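Local coordinates for protein putative ferredoxin (Hydrogenobacter thermophilus, PDB 7M1O) that binds a single [4Fe-4S] cluster through four cysteines and probably serves as a small electron-transfer ferredoxin, at residues L3-D8 with E24-R29. Sequence-based numbering, arbitrary orientation.
Sequences LRTMVD and EVYKNR
Thr-5 and Tyr-26 meet through their hydroxyls: OG1 of Thr-5 lies 2.8 Å from OH of Tyr-26, a hydrogen bond in which either oxygen could be the donor. OG1 sits near the ring plane, at the edge, so the bond is made off the end of the phenol and not over its face. The methyl of Thr-5 packs against the same phenol group, CG2 to OH of Tyr-26 being 3.5 Å. It also touches Val-25, whose CG1 is 3.7 Å from CG2 of Thr-5. With chi1 at 179°, Val-25 turns that methyl back over its neighbour's ring, CG1 standing 3.4 Å above the plane and over the ring centre. Farther along the strand, Val-7 CG2 approaches the ring obliquely, 3.7 Å from CD1 of Tyr-26. A phenylalanine in place of Tyr-26 would probably leave Thr-5 OG1 without its mate across the contact. In the next shell, Thr-5 OG1 also hydrogen-bonds Thr-69 OG1, so two hydroxyl partners grip this oxygen, and Val-55 and Val-58 of helix 52-61 pack on the tyrosine. The CA atoms of Thr-5 and Val-25 are 8.6 Å apart, too far for backbone pairing, so side chains join the two sheets, 3-7 with 45-47 and 67-71, and 26-28 with 34-36. Val-7 touches the cluster, and the nearest side-chain atoms of Tyr-26 and Cys-18, a cluster ligand, are about 4 Å apart, placing this buried junction in the core beside the iron-sulfur site of a single-cluster [4Fe-4S] ferredoxin.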
ATOM      1  N   LEU A   3      10.841  -6.610   0.622  1.00 33.71           N
ATOM      2  CA  LEU A   3      10.119  -5.346   0.540  1.00 29.62           C
ATOM      3  C   LEU A   3       8.918  -5.341   1.478  1.00 25.56           C
ATOM      4  O   LEU A   3       8.180  -6.323   1.558  1.00 24.71           O
ATOM      5  CB  LEU A   3       9.660  -5.094  -0.898  1.00 28.62           C
ATOM      6  CG  LEU A   3       9.443  -3.636  -1.302  1.00 28.11           C
ATOM      7  CD1 LEU A   3      10.771  -2.895  -1.367  1.00 27.27           C
ATOM      8  CD2 LEU A   3       8.716  -3.555  -2.637  1.00 28.60           C
ATOM      9  N   ARG A   4       8.733  -4.233   2.192  1.00 22.90           N
ATOM     10  CA  ARG A   4       7.542  -4.035   3.014  1.00 20.55           C
ATOM     11  C   ARG A   4       6.899  -2.697   2.672  1.00 18.39           C
ATOM     12  O   ARG A   4       7.563  -1.797   2.158  1.00 16.76           O
ATOM     13  CB  ARG A   4       7.878  -4.102   4.507  1.00 20.11           C
ATOM     14  CG  ARG A   4       8.793  -3.002   5.027  1.00 20.57           C
ATOM     15  CD  ARG A   4       8.916  -3.091   6.543  1.00 21.94           C
ATOM     16  NE  ARG A   4       9.705  -2.002   7.112  1.00 25.73           N
ATOM     17  CZ  ARG A   4       9.881  -1.812   8.415  1.00 29.56           C
ATOM     18  NH1 ARG A   4       9.325  -2.638   9.293  1.00 33.89           N
ATOM     19  NH2 ARG A   4      10.613  -0.795   8.845  1.00 27.46           N
ATOM     20  N   THR A   5       5.607  -2.572   2.957  1.00 18.02           N
ATOM     21  CA  THR A   5       4.857  -1.376   2.587  1.00 17.21           C
ATOM     22  C   THR A   5       3.758  -1.070   3.605  1.00 18.43           C
ATOM     23  O   THR A   5       3.267  -1.964   4.296  1.00 18.72           O
ATOM     24  CB  THR A   5       4.233  -1.528   1.177  1.00 16.19           C
ATOM     25  OG1 THR A   5       3.567  -0.315   0.801  1.00 16.70           O
ATOM     26  CG2 THR A   5       3.245  -2.689   1.137  1.00 15.46           C
ATOM     27  N   MET A   6       3.396   0.207   3.703  1.00 20.30           N
ATOM     28  CA  MET A   6       2.312   0.648   4.575  1.00 23.18           C
ATOM     29  C   MET A   6       1.572   1.812   3.928  1.00 23.35           C
ATOM     30  O   MET A   6       2.079   2.427   2.990  1.00 22.35           O
ATOM     31  CB  MET A   6       2.845   1.064   5.954  1.00 27.29           C
ATOM     32  CG  MET A   6       3.735   2.313   5.967  1.00 34.65           C
ATOM     33  SD  MET A   6       3.831   3.067   7.607  1.00 39.04           S
ATOM     34  CE  MET A   6       5.104   4.302   7.370  1.00 40.35           C
ATOM     35  N   VAL A   7       0.378   2.106   4.433  1.00 25.29           N
ATOM     36  CA  VAL A   7      -0.394   3.256   3.980  1.00 28.88           C
ATOM     37  C   VAL A   7      -0.573   4.244   5.125  1.00 27.36           C
ATOM     38  O   VAL A   7      -0.955   3.863   6.230  1.00 26.49           O
ATOM     39  CB  VAL A   7      -1.780   2.840   3.440  1.00 34.35           C
ATOM     40  CG1 VAL A   7      -2.614   4.066   3.076  1.00 35.67           C
ATOM     41  CG2 VAL A   7      -1.626   1.931   2.232  1.00 35.67           C
ATOM     42  N   ASP A   8      -0.284   5.510   4.852  1.00 27.11           N
ATOM     43  CA  ASP A   8      -0.507   6.579   5.814  1.00 28.61           C
ATOM     44  C   ASP A   8      -1.934   7.106   5.655  1.00 29.30           C
ATOM     45  O   ASP A   8      -2.207   7.874   4.734  1.00 28.27           O
ATOM     46  CB  ASP A   8       0.509   7.705   5.611  1.00 30.85           C
ATOM     47  CG  ASP A   8       0.497   8.716   6.740  1.00 33.59           C
ATOM     48  OD1 ASP A   8      -0.493   8.761   7.498  1.00 34.07           O
ATOM     49  OD2 ASP A   8       1.484   9.470   6.868  1.00 34.11           O
ATOM     50  N   GLU A  24      -3.837  -7.595  -4.079  1.00 35.46           N
ATOM     51  CA  GLU A  24      -3.055  -8.558  -3.312  1.00 39.20           C
ATOM     52  C   GLU A  24      -2.425  -7.896  -2.088  1.00 39.43           C
ATOM     53  O   GLU A  24      -2.170  -8.560  -1.082  1.00 40.91           O
ATOM     54  CB  GLU A  24      -1.956  -9.186  -4.179  1.00 40.76           C
ATOM     55  CG  GLU A  24      -2.446  -9.868  -5.453  1.00 41.70           C
ATOM     56  CD  GLU A  24      -2.426  -8.950  -6.665  1.00 42.62           C
ATOM     57  OE1 GLU A  24      -2.589  -7.724  -6.495  1.00 42.24           O
ATOM     58  OE2 GLU A  24      -2.240  -9.460  -7.790  1.00 42.53           O
ATOM     59  N   VAL A  25      -2.180  -6.589  -2.180  1.00 34.30           N
ATOM     60  CA  VAL A  25      -1.449  -5.859  -1.146  1.00 29.44           C
ATOM     61  C   VAL A  25      -2.313  -4.821  -0.430  1.00 26.31           C
ATOM     62  O   VAL A  25      -2.196  -4.653   0.783  1.00 26.65           O
ATOM     63  CB  VAL A  25      -0.211  -5.152  -1.742  1.00 27.00           C
ATOM     64  CG1 VAL A  25       0.540  -4.359  -0.675  1.00 26.48           C
ATOM     65  CG2 VAL A  25       0.715  -6.170  -2.384  1.00 26.79           C
ATOM     66  N   TYR A  26      -3.169  -4.128  -1.175  1.00 23.55           N
ATOM     67  CA  TYR A  26      -3.972  -3.041  -0.614  1.00 21.48           C
ATOM     68  C   TYR A  26      -5.467  -3.295  -0.753  1.00 21.33           C
ATOM     69  O   TYR A  26      -5.910  -3.970  -1.681  1.00 21.79           O
ATOM     70  CB  TYR A  26      -3.615  -1.717  -1.294  1.00 20.18           C
ATOM     71  CG  TYR A  26      -2.133  -1.436  -1.325  1.00 20.65           C
ATOM     72  CD1 TYR A  26      -1.488  -0.880  -0.230  1.00 21.74           C
ATOM     73  CD2 TYR A  26      -1.376  -1.733  -2.450  1.00 19.84           C
ATOM     74  CE1 TYR A  26      -0.131  -0.624  -0.255  1.00 20.72           C
ATOM     75  CE2 TYR A  26      -0.021  -1.481  -2.484  1.00 19.79           C
ATOM     76  CZ  TYR A  26       0.596  -0.927  -1.385  1.00 19.69           C
ATOM     77  OH  TYR A  26       1.945  -0.678  -1.421  1.00 19.35           O
ATOM     78  N   LYS A  27      -6.238  -2.742   0.178  1.00 22.24           N
ATOM     79  CA  LYS A  27      -7.689  -2.846   0.141  1.00 24.28           C
ATOM     80  C   LYS A  27      -8.328  -1.562   0.647  1.00 23.42           C
ATOM     81  O   LYS A  27      -7.721  -0.810   1.410  1.00 22.01           O
ATOM     82  CB  LYS A  27      -8.173  -4.028   0.986  1.00 26.64           C
ATOM     83  CG  LYS A  27      -7.992  -3.826   2.487  1.00 30.28           C
ATOM     84  CD  LYS A  27      -8.337  -5.077   3.282  1.00 34.53           C
ATOM     85  CE  LYS A  27      -8.122  -4.850   4.772  1.00 37.78           C
ATOM     86  NZ  LYS A  27      -8.286  -6.092   5.585  1.00 39.34           N
ATOM     87  N   ASN A  28      -9.554  -1.312   0.204  1.00 23.71           N
ATOM     88  CA  ASN A  28     -10.377  -0.262   0.776  1.00 23.88           C
ATOM     89  C   ASN A  28     -10.703  -0.652   2.217  1.00 24.34           C
ATOM     90  O   ASN A  28     -11.294  -1.706   2.456  1.00 24.58           O
ATOM     91  CB  ASN A  28     -11.646  -0.071  -0.061  1.00 23.25           C
ATOM     92  CG  ASN A  28     -12.506   1.088   0.412  1.00 22.26           C
ATOM     93  OD1 ASN A  28     -12.455   1.491   1.573  1.00 21.38           O
ATOM     94  ND2 ASN A  28     -13.317   1.621  -0.494  1.00 22.25           N
ATOM     95  N   ARG A  29     -10.299   0.177   3.177  1.00 25.25           N
ATOM     96  CA  ARG A  29     -10.472  -0.166   4.586  1.00 26.60           C
ATOM     97  C   ARG A  29     -11.951  -0.151   4.962  1.00 27.74           C
ATOM     98  O   ARG A  29     -12.348  -0.753   5.958  1.00 28.37           O
ATOM     99  CB  ARG A  29      -9.678   0.787   5.489  1.00 26.74           C
ATOM    100  CG  ARG A  29     -10.347   2.124   5.776  1.00 27.26           C
ATOM    101  CD  ARG A  29      -9.494   2.981   6.704  1.00 29.80           C
ATOM    102  NE  ARG A  29     -10.132   4.260   7.000  1.00 30.86           N
ATOM    103  CZ  ARG A  29      -9.657   5.157   7.859  1.00 31.67           C
ATOM    104  NH1 ARG A  29      -8.532   4.922   8.521  1.00 31.71           N
ATOM    105  NH2 ARG A  29     -10.311   6.294   8.056  1.00 31.44           N
TER